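Local coordinates for uncharacterized protein (Bacteroides vulgatus, PDB 4R8O), which is of unknown function but belongs to the DUF3836 family and folds as a single-layer antiparallel beta sheet evolved from beta-hairpin repeats, at residues D6-E14 / E22-L32; D43-A53 / N65-Y73. One frame throughout, in Å; residues are numbered along the deposited sequence.

Contact 1 of 2, residues D6-E14 / E22-L32; sequences DNLIYNAEE and ETIFKMEGTML
Ile9 packs tightly against Met27, a selenomethionine whose chain bends near its end and brings CE to 3.4 Å from Ile9 CG1, the two side chains crossing at about a right angle. On that same face Phe25 turns a ring edge toward Ile9, with CD1 3.4 Å from Ile9 O; Thr23 CG2 and Leu32 CD1 cover its two faces. On the opposite face Ile24 lies against both Leu8 and Tyr10, which also touch each other. With CG1 anti to its carbonyl carbon (chi1 -50°), that branch runs alongside the tyrosine, 3.7 Å from Tyr10 CD2, while CG2 meets Leu8 CB at 3.8 Å. Replacing Ile24 with an alanine would probably leave a gap beside Leu8 and the Tyr10 ring and set the ring freer to turn. Toward Ala12 the packing thins: Glu22 offers mainly its CG, and its carboxylate only skirts the Tyr10 ring edge, OE1 being 3.9 Å from Tyr10 CD2. Asn11 is exposed, yet its backbone is firmly paired, Thr23 N giving a 2.8 Å bond to Asn11 O. Backbone bonds thus fix the register of this outer hairpin, and short apolar clusters on both faces supplement them, as suits a sheet only one layer thick.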
loop_
_atom_site.group_PDB
_atom_site.type_symbol
_atom_site.label_atom_id
_atom_site.label_comp_id
_atom_site.label_asym_id
_atom_site.label_seq_id
_atom_site.Cartn_x
_atom_site.Cartn_y
_atom_site.Cartn_z
ATOM N N ASP A 6 6.196 16.243 -0.990
ATOM C CA ASP A 6 6.060 17.621 -1.592
ATOM C C ASP A 6 6.587 17.715 -3.005
ATOM O O ASP A 6 6.027 18.430 -3.834
ATOM C CB ASP A 6 6.755 18.689 -0.736
ATOM N N ASN A 7 7.656 16.975 -3.280
ATOM C CA ASN A 7 8.122 16.778 -4.627
ATOM C C ASN A 7 7.280 15.688 -5.297
ATOM O O ASN A 7 7.708 15.128 -6.314
ATOM C CB ASN A 7 9.615 16.401 -4.577
ATOM C CG ASN A 7 10.263 16.337 -5.945
ATOM O OD1 ASN A 7 9.782 16.941 -6.903
ATOM N ND2 ASN A 7 11.352 15.580 -6.049
ATOM N N LEU A 8 6.093 15.357 -4.745
ATOM C CA LEU A 8 5.330 14.186 -5.228
ATOM C C LEU A 8 3.986 14.460 -5.880
ATOM O O LEU A 8 3.228 15.316 -5.429
ATOM C CB LEU A 8 5.031 13.206 -4.110
ATOM C CG LEU A 8 6.214 12.725 -3.292
ATOM C CD1 LEU A 8 5.672 11.991 -2.081
ATOM C CD2 LEU A 8 7.125 11.838 -4.139
ATOM N N ILE A 9 3.651 13.624 -6.870
ATOM C CA ILE A 9 2.444 13.763 -7.664
ATOM C C ILE A 9 1.583 12.501 -7.618
ATOM O O ILE A 9 2.068 11.383 -7.812
ATOM C CB ILE A 9 2.815 14.096 -9.107
ATOM C CG1 ILE A 9 3.607 15.435 -9.162
ATOM C CG2 ILE A 9 1.576 14.209 -9.938
ATOM C CD1 ILE A 9 5.113 15.260 -9.233
ATOM N N TYR A 10 0.282 12.703 -7.437
ATOM C CA TYR A 10 -0.638 11.635 -7.136
ATOM C C TYR A 10 -1.667 11.421 -8.232
ATOM O O TYR A 10 -2.243 12.379 -8.750
ATOM C CB TYR A 10 -1.344 11.953 -5.823
ATOM C CG TYR A 10 -0.355 12.120 -4.671
ATOM C CD1 TYR A 10 0.251 13.359 -4.420
ATOM C CD2 TYR A 10 0.009 11.038 -3.848
ATOM C CE1 TYR A 10 1.172 13.522 -3.388
ATOM C CE2 TYR A 10 0.925 11.193 -2.795
ATOM C CZ TYR A 10 1.508 12.444 -2.562
ATOM O OH TYR A 10 2.443 12.641 -1.526
ATOM N N ASN A 11 -1.922 10.156 -8.567
ATOM C CA ASN A 11 -3.089 9.791 -9.358
ATOM C C ASN A 11 -3.803 8.572 -8.791
ATOM O O ASN A 11 -3.191 7.498 -8.656
ATOM C CB ASN A 11 -2.720 9.473 -10.775
ATOM C CG ASN A 11 -3.936 9.107 -11.596
ATOM O OD1 ASN A 11 -4.744 9.978 -11.982
ATOM N ND2 ASN A 11 -4.100 7.819 -11.848
ATOM N N ALA A 12 -5.108 8.734 -8.571
ATOM C CA ALA A 12 -5.957 7.746 -7.936
ATOM C C ALA A 12 -6.886 7.090 -8.938
ATOM O O ALA A 12 -7.464 7.759 -9.819
ATOM C CB ALA A 12 -6.804 8.403 -6.861
ATOM N N GLU A 13 -7.060 5.778 -8.761
ATOM C CA GLU A 13 -8.011 5.016 -9.513
ATOM C C GLU A 13 -9.165 4.731 -8.582
ATOM O O GLU A 13 -8.981 4.098 -7.519
ATOM C CB GLU A 13 -7.405 3.693 -9.957
ATOM C CG GLU A 13 -8.456 2.737 -10.498
ATOM C CD GLU A 13 -7.921 1.374 -10.856
ATOM O OE1 GLU A 13 -6.672 1.154 -10.833
ATOM O OE2 GLU A 13 -8.797 0.505 -11.112
ATOM N N GLU A 14 -10.359 5.069 -9.041
ATOM C CA GLU A 14 -11.582 4.915 -8.259
ATOM C C GLU A 14 -12.443 3.825 -8.908
ATOM O O GLU A 14 -12.444 3.689 -10.128
ATOM C CB GLU A 14 -12.322 6.239 -8.176
ATOM C CG GLU A 14 -13.587 6.187 -7.319
ATOM C CD GLU A 14 -13.959 7.521 -6.659
ATOM O OE1 GLU A 14 -13.078 8.203 -6.086
ATOM O OE2 GLU A 14 -15.158 7.878 -6.693
ATOM N N GLU A 22 -3.614 3.845 -6.013
ATOM C CA GLU A 22 -3.069 5.177 -6.181
ATOM C C GLU A 22 -1.599 5.095 -6.566
ATOM O O GLU A 22 -0.851 4.311 -6.011
ATOM C CB GLU A 22 -3.230 5.924 -4.898
ATOM C CG GLU A 22 -2.952 7.388 -5.036
ATOM C CD GLU A 22 -2.669 8.022 -3.718
ATOM O OE1 GLU A 22 -1.692 7.601 -3.071
ATOM O OE2 GLU A 22 -3.420 8.929 -3.331
ATOM N N THR A 23 -1.184 5.934 -7.490
ATOM C CA THR A 23 0.177 5.912 -7.985
ATOM C C THR A 23 0.830 7.250 -7.615
ATOM O O THR A 23 0.198 8.305 -7.680
ATOM C CB THR A 23 0.169 5.663 -9.479
ATOM O OG1 THR A 23 -0.638 4.513 -9.759
ATOM C CG2 THR A 23 1.554 5.404 -9.986
ATOM N N ILE A 24 2.094 7.182 -7.216
ATOM C CA ILE A 24 2.845 8.369 -6.805
ATOM C C ILE A 24 4.039 8.427 -7.728
ATOM O O ILE A 24 4.667 7.392 -8.024
ATOM C CB ILE A 24 3.249 8.362 -5.314
ATOM C CG1 ILE A 24 2.025 8.050 -4.437
ATOM C CG2 ILE A 24 3.800 9.721 -4.899
ATOM C CD1 ILE A 24 2.349 7.675 -2.998
ATOM N N PHE A 25 4.311 9.627 -8.225
ATOM C CA PHE A 25 5.396 9.837 -9.149
ATOM C C PHE A 25 6.287 10.955 -8.640
ATOM O O PHE A 25 5.872 11.765 -7.814
ATOM C CB PHE A 25 4.898 10.322 -10.503
ATOM C CG PHE A 25 3.761 9.549 -11.102
ATOM C CD1 PHE A 25 2.435 9.913 -10.838
ATOM C CD2 PHE A 25 3.996 8.558 -12.071
ATOM C CE1 PHE A 25 1.365 9.242 -11.445
ATOM C CE2 PHE A 25 2.910 7.903 -12.702
ATOM C CZ PHE A 25 1.597 8.225 -12.367
ATOM N N LYS A 26 7.492 11.011 -9.201
ATOM C CA LYS A 26 8.348 12.193 -9.148
ATOM C C LYS A 26 8.295 12.826 -10.546
ATOM O O LYS A 26 8.033 12.130 -11.538
ATOM C CB LYS A 26 9.770 11.791 -8.797
ATOM C CG LYS A 26 9.916 11.166 -7.409
ATOM C CD LYS A 26 11.347 10.712 -7.146
ATOM C CE LYS A 26 11.585 10.337 -5.688
ATOM N NZ LYS A 26 12.993 9.891 -5.496
HETATM N N MSE A 27 8.543 14.133 -10.633
HETATM C CA MSE A 27 8.507 14.831 -11.913
HETATM C C MSE A 27 9.678 15.716 -12.181
HETATM O O MSE A 27 9.844 16.745 -11.537
HETATM C CB MSE A 27 7.247 15.643 -11.979
HETATM C CG MSE A 27 6.873 15.921 -13.424
HETATM SE SE MSE A 27 5.579 17.384 -13.360
HETATM C CE MSE A 27 4.231 16.622 -12.232
ATOM N N GLU A 28 10.488 15.318 -13.161
ATOM C CA GLU A 28 11.546 16.165 -13.714
ATOM C C GLU A 28 10.956 17.008 -14.840
ATOM O O GLU A 28 10.953 16.601 -16.002
ATOM C CB GLU A 28 12.709 15.307 -14.224
ATOM C CG GLU A 28 13.948 16.096 -14.620
ATOM C CD GLU A 28 14.617 16.811 -13.452
ATOM O OE1 GLU A 28 14.406 16.419 -12.282
ATOM O OE2 GLU A 28 15.361 17.782 -13.709
ATOM N N GLY A 29 10.430 18.180 -14.488
ATOM C CA GLY A 29 9.889 19.132 -15.472
ATOM C C GLY A 29 8.449 18.835 -15.881
ATOM O O GLY A 29 7.520 19.296 -15.227
ATOM N N THR A 30 8.272 18.097 -16.981
ATOM C CA THR A 30 6.949 17.594 -17.428
ATOM C C THR A 30 6.842 16.054 -17.487
ATOM O O THR A 30 5.733 15.504 -17.561
ATOM C CB THR A 30 6.570 18.218 -18.797
ATOM O OG1 THR A 30 5.193 17.955 -19.109
ATOM C CG2 THR A 30 7.460 17.691 -19.942
HETATM N N MSE A 31 7.985 15.378 -17.449
HETATM C CA MSE A 31 8.010 13.950 -17.505
HETATM C C MSE A 31 7.890 13.392 -16.100
HETATM O O MSE A 31 8.685 13.722 -15.195
HETATM C CB MSE A 31 9.288 13.491 -18.180
HETATM C CG MSE A 31 9.109 12.062 -18.659
HETATM SE SE MSE A 31 10.881 11.196 -18.766
HETATM C CE MSE A 31 10.230 9.342 -18.937
ATOM N N LEU A 32 6.897 12.517 -15.941
ATOM C CA LEU A 32 6.632 11.790 -14.700
ATOM C C LEU A 32 7.417 10.511 -14.665
ATOM O O LEU A 32 7.547 9.816 -15.669
ATOM C CB LEU A 32 5.164 11.373 -14.604
ATOM C CG LEU A 32 4.089 12.426 -14.452
ATOM C CD1 LEU A 32 2.708 11.806 -14.611
ATOM C CD2 LEU A 32 4.207 13.102 -13.098
#

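Contact 2 of 2, residues D43-A53 / N65-Y73; sequences DANNQRTEDEA and NNLCIRYTY
Tyr73 reaches across to Arg48, where its hydroxyl donates a 2.7 Å hydrogen bond from OH to Arg48 O, in the carbonyl plane and on a lone pair. Gln47 stacks on the same ring, its amide turned 27° from the ring plane and its OE1 3.6 Å above that plane, toward the rim. Farther along, Glu50 and Arg70 lie side by side and point the same way. Their salt bridge is long, 3.9 Å from Glu50 OE1 to Arg70 NE, with the oxygen well out of the guanidinium plane, so no N-H points at it and the bridge is one of charge. Cys68 lies beside the pair: its SG is 3.4 Å from Glu50 CG and meets the guanidinium at its edge, in plane. The backbone pairing is uneven. Tyr71 N bonds to Thr49 O at 2.9 Å and Ala53 N to Leu67 O at 2.9 Å, whereas both bonds of the Asp51 and Ile69 pair are weak, and so is the return bond from Leu67 N to Ala53 O.

Behind these contacts stands a second shell. Asp43 OD1 accepts a 3.1 Å bond from Gln47 N, met from above the carboxylate plane, and so steadies the turn that presents Gln47 to the tyrosine. On the face of Asp51, Ile69 CG2 covers one face of the Tyr71 ring. Neighbouring strands take the polar ends: His38 bonds to Asp51 OD1, Tyr42 to Arg48 NH2 and Tyr92 to Glu52 OE2, while the Arg70 cation packs on Tyr83. Held this way, Asp51 is buried but has a mate, and the nearby His38 would probably stabilise its negative charge. With Glu50, Glu52 and Arg70 on one face and Asp51 beside Tyr71 and Ile69 on the other, this central hairpin relies largely on polar and aromatic cross-strand contacts where a layered protein would use a hydrophobic core.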
loop_
_atom_site.group_PDB
_atom_site.type_symbol
_atom_site.label_atom_id
_atom_site.label_comp_id
_atom_site.label_asym_id
_atom_site.label_seq_id
_atom_site.Cartn_x
_atom_site.Cartn_y
_atom_site.Cartn_z
ATOM N N ASP A 43 -13.472 -4.352 2.766
ATOM C CA ASP A 43 -14.407 -5.428 3.134
ATOM C C ASP A 43 -15.772 -5.175 2.483
ATOM O O ASP A 43 -15.891 -4.288 1.673
ATOM C CB ASP A 43 -14.501 -5.567 4.652
ATOM C CG ASP A 43 -14.994 -4.316 5.343
ATOM O OD1 ASP A 43 -15.863 -3.563 4.817
ATOM O OD2 ASP A 43 -14.461 -4.080 6.428
ATOM N N ALA A 44 -16.797 -5.936 2.863
ATOM C CA ALA A 44 -18.173 -5.764 2.343
ATOM C C ALA A 44 -18.810 -4.470 2.841
ATOM O O ALA A 44 -19.371 -3.704 2.046
ATOM C CB ALA A 44 -19.050 -6.953 2.707
ATOM N N ASN A 45 -18.644 -4.191 4.132
ATOM C CA ASN A 45 -19.023 -2.882 4.690
ATOM C C ASN A 45 -18.212 -1.711 4.140
ATOM O O ASN A 45 -18.471 -0.573 4.497
ATOM C CB ASN A 45 -18.914 -2.886 6.214
ATOM C CG ASN A 45 -19.926 -3.792 6.865
ATOM O OD1 ASN A 45 -21.003 -4.048 6.317
ATOM N ND2 ASN A 45 -19.592 -4.287 8.049
ATOM N N ASN A 46 -17.189 -1.992 3.330
ATOM C CA ASN A 46 -16.458 -0.992 2.519
ATOM C C ASN A 46 -15.423 -0.128 3.239
ATOM O O ASN A 46 -15.130 0.991 2.831
ATOM C CB ASN A 46 -17.416 -0.130 1.646
ATOM C CG ASN A 46 -17.229 -0.382 0.155
ATOM O OD1 ASN A 46 -17.002 -1.517 -0.290
ATOM N ND2 ASN A 46 -17.336 0.664 -0.628
ATOM N N GLN A 47 -14.887 -0.704 4.310
ATOM C CA GLN A 47 -13.784 -0.196 5.104
ATOM C C GLN A 47 -12.515 -0.849 4.602
ATOM O O GLN A 47 -12.533 -2.003 4.118
ATOM C CB GLN A 47 -13.987 -0.559 6.553
ATOM C CG GLN A 47 -15.132 0.190 7.208
ATOM C CD GLN A 47 -15.383 -0.301 8.613
ATOM O OE1 GLN A 47 -15.389 -1.523 8.869
ATOM N NE2 GLN A 47 -15.609 0.623 9.534
ATOM N N ARG A 48 -11.431 -0.083 4.697
ATOM C CA ARG A 48 -10.209 -0.461 4.081
ATOM C C ARG A 48 -9.549 -1.579 4.866
ATOM O O ARG A 48 -9.419 -1.494 6.079
ATOM C CB ARG A 48 -9.260 0.721 3.999
ATOM C CG ARG A 48 -7.983 0.404 3.229
ATOM C CD ARG A 48 -7.184 1.667 3.012
ATOM N NE ARG A 48 -7.769 2.491 1.936
ATOM C CZ ARG A 48 -7.522 3.791 1.726
ATOM N NH1 ARG A 48 -6.714 4.490 2.538
ATOM N NH2 ARG A 48 -8.116 4.419 0.702
ATOM N N THR A 49 -9.055 -2.577 4.142
ATOM C CA THR A 49 -8.461 -3.773 4.750
ATOM C C THR A 49 -6.996 -3.969 4.486
ATOM O O THR A 49 -6.289 -4.457 5.362
ATOM C CB THR A 49 -9.270 -4.979 4.311
ATOM O OG1 THR A 49 -10.397 -5.020 5.183
ATOM C CG2 THR A 49 -8.522 -6.286 4.456
ATOM N N GLU A 50 -6.543 -3.643 3.294
ATOM C CA GLU A 50 -5.117 -3.703 2.964
ATOM C C GLU A 50 -4.678 -2.374 2.419
ATOM O O GLU A 50 -5.474 -1.516 2.089
ATOM C CB GLU A 50 -4.872 -4.757 1.903
ATOM C CG GLU A 50 -3.502 -5.418 1.892
ATOM C CD GLU A 50 -3.569 -6.668 1.051
ATOM O OE1 GLU A 50 -4.254 -7.645 1.474
ATOM O OE2 GLU A 50 -3.026 -6.659 -0.064
ATOM N N ASP A 51 -3.379 -2.222 2.339
ATOM C CA ASP A 51 -2.749 -1.086 1.709
ATOM C C ASP A 51 -1.383 -1.579 1.334
ATOM O O ASP A 51 -0.441 -1.380 2.075
ATOM C CB ASP A 51 -2.673 0.114 2.699
ATOM C CG ASP A 51 -1.813 1.278 2.186
ATOM O OD1 ASP A 51 -1.166 1.133 1.130
ATOM O OD2 ASP A 51 -1.799 2.358 2.841
ATOM N N GLU A 52 -1.298 -2.227 0.197
ATOM C CA GLU A 52 -0.038 -2.761 -0.296
ATOM C C GLU A 52 0.767 -1.639 -0.930
ATOM O O GLU A 52 0.293 -0.964 -1.834
ATOM C CB GLU A 52 -0.319 -3.842 -1.332
ATOM C CG GLU A 52 0.898 -4.638 -1.713
ATOM C CD GLU A 52 0.638 -5.591 -2.855
ATOM O OE1 GLU A 52 -0.538 -5.866 -3.194
ATOM O OE2 GLU A 52 1.617 -6.089 -3.416
ATOM N N ALA A 53 2.001 -1.485 -0.493
ATOM C CA ALA A 53 2.892 -0.368 -0.888
ATOM C C ALA A 53 4.000 -0.914 -1.742
ATOM O O ALA A 53 4.886 -1.588 -1.219
ATOM C CB ALA A 53 3.483 0.235 0.356
ATOM N N ASN A 65 7.215 -5.608 -4.676
ATOM C CA ASN A 65 6.510 -5.684 -3.390
ATOM C C ASN A 65 7.436 -5.277 -2.268
ATOM O O ASN A 65 8.612 -5.596 -2.304
ATOM C CB ASN A 65 5.970 -7.083 -3.171
ATOM C CG ASN A 65 4.838 -7.401 -4.117
ATOM O OD1 ASN A 65 4.958 -7.211 -5.323
ATOM N ND2 ASN A 65 3.741 -7.871 -3.591
ATOM N N ASN A 66 6.932 -4.506 -1.313
ATOM C CA ASN A 66 7.793 -4.003 -0.227
ATOM C C ASN A 66 7.121 -4.182 1.127
ATOM O O ASN A 66 7.481 -5.061 1.892
ATOM C CB ASN A 66 8.207 -2.531 -0.502
ATOM C CG ASN A 66 8.947 -1.897 0.680
ATOM O OD1 ASN A 66 9.737 -2.558 1.360
ATOM N ND2 ASN A 66 8.677 -0.629 0.946
ATOM N N LEU A 67 6.136 -3.335 1.388
ATOM C CA LEU A 67 5.396 -3.281 2.632
ATOM C C LEU A 67 3.941 -3.505 2.348
ATOM O O LEU A 67 3.482 -3.272 1.225
ATOM C CB LEU A 67 5.554 -1.898 3.283
ATOM C CG LEU A 67 6.964 -1.585 3.806
ATOM C CD1 LEU A 67 7.111 -0.131 4.293
ATOM C CD2 LEU A 67 7.368 -2.555 4.915
ATOM N N CYS A 68 3.214 -3.917 3.381
ATOM C CA CYS A 68 1.764 -4.172 3.287
ATOM C C CYS A 68 1.202 -4.055 4.680
ATOM O O CYS A 68 1.722 -4.659 5.605
ATOM C CB CYS A 68 1.530 -5.560 2.776
ATOM S SG CYS A 68 -0.165 -5.928 2.330
ATOM N N ILE A 69 0.182 -3.237 4.818
ATOM C CA ILE A 69 -0.512 -3.007 6.062
ATOM C C ILE A 69 -1.907 -3.600 5.961
ATOM O O ILE A 69 -2.545 -3.491 4.916
ATOM C CB ILE A 69 -0.749 -1.529 6.282
ATOM C CG1 ILE A 69 0.559 -0.735 6.098
ATOM C CG2 ILE A 69 -1.324 -1.311 7.665
ATOM C CD1 ILE A 69 0.353 0.771 6.019
ATOM N N ARG A 70 -2.385 -4.174 7.061
ATOM C CA ARG A 70 -3.682 -4.857 7.126
ATOM C C ARG A 70 -4.416 -4.372 8.341
ATOM O O ARG A 70 -3.814 -4.263 9.398
ATOM C CB ARG A 70 -3.486 -6.360 7.160
ATOM C CG ARG A 70 -2.959 -6.830 5.807
ATOM C CD ARG A 70 -3.018 -8.336 5.518
ATOM N NE ARG A 70 -2.026 -8.577 4.476
ATOM C CZ ARG A 70 -1.483 -9.748 4.127
ATOM N NH1 ARG A 70 -1.847 -10.901 4.693
ATOM N NH2 ARG A 70 -0.554 -9.767 3.162
ATOM N N TYR A 71 -5.685 -4.020 8.167
ATOM C CA TYR A 71 -6.475 -3.370 9.210
ATOM C C TYR A 71 -7.585 -4.304 9.611
ATOM O O TYR A 71 -8.161 -4.976 8.751
ATOM C CB TYR A 71 -7.050 -2.079 8.681
ATOM C CG TYR A 71 -6.027 -1.015 8.244
ATOM C CD1 TYR A 71 -5.432 -0.152 9.178
ATOM C CD2 TYR A 71 -5.702 -0.830 6.888
ATOM C CE1 TYR A 71 -4.532 0.845 8.787
ATOM C CE2 TYR A 71 -4.799 0.173 6.486
ATOM C CZ TYR A 71 -4.225 1.003 7.444
ATOM O OH TYR A 71 -3.353 2.004 7.082
ATOM N N THR A 72 -7.824 -4.403 10.917
ATOM C CA THR A 72 -8.875 -5.234 11.469
ATOM C C THR A 72 -9.701 -4.397 12.407
ATOM O O THR A 72 -9.159 -3.637 13.224
ATOM C CB THR A 72 -8.274 -6.386 12.228
ATOM O OG1 THR A 72 -7.370 -7.071 11.355
ATOM C CG2 THR A 72 -9.362 -7.338 12.729
ATOM N N TYR A 73 -11.011 -4.553 12.301
ATOM C CA TYR A 73 -11.937 -3.729 13.032
ATOM C C TYR A 73 -12.628 -4.617 14.047
ATOM O O TYR A 73 -13.318 -5.556 13.674
ATOM C CB TYR A 73 -12.918 -3.049 12.074
ATOM C CG TYR A 73 -12.217 -2.197 11.028
ATOM C CD1 TYR A 73 -11.725 -0.931 11.344
ATOM C CD2 TYR A 73 -12.021 -2.671 9.721
ATOM C CE1 TYR A 73 -11.082 -0.147 10.388
ATOM C CE2 TYR A 73 -11.367 -1.905 8.761
ATOM C CZ TYR A 73 -10.886 -0.647 9.102
ATOM O OH TYR A 73 -10.245 0.106 8.150
#

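Contacts 1 and 2 are two hairpins of one antiparallel sheet, separated by strand 31-42, and the strands follow their order in the chain. Contact 1 closes before contact 2 opens; their centres lie about 22 Å apart and their nearest atoms about 7 Å, without touching. Strand 31-42 bridges them: it begins within contact 1, bonds by its backbone to Glu22 and Ile24, and on its other flank bonds to Thr49 and Glu52 of contact 2. His38 serves both, touching Glu22 and bonding to Asp51. Contact 1 includes an outermost strand, whereas contact 2 lies nearer the middle. Such chained hairpins fit a sheet evolved from hairpin repeats.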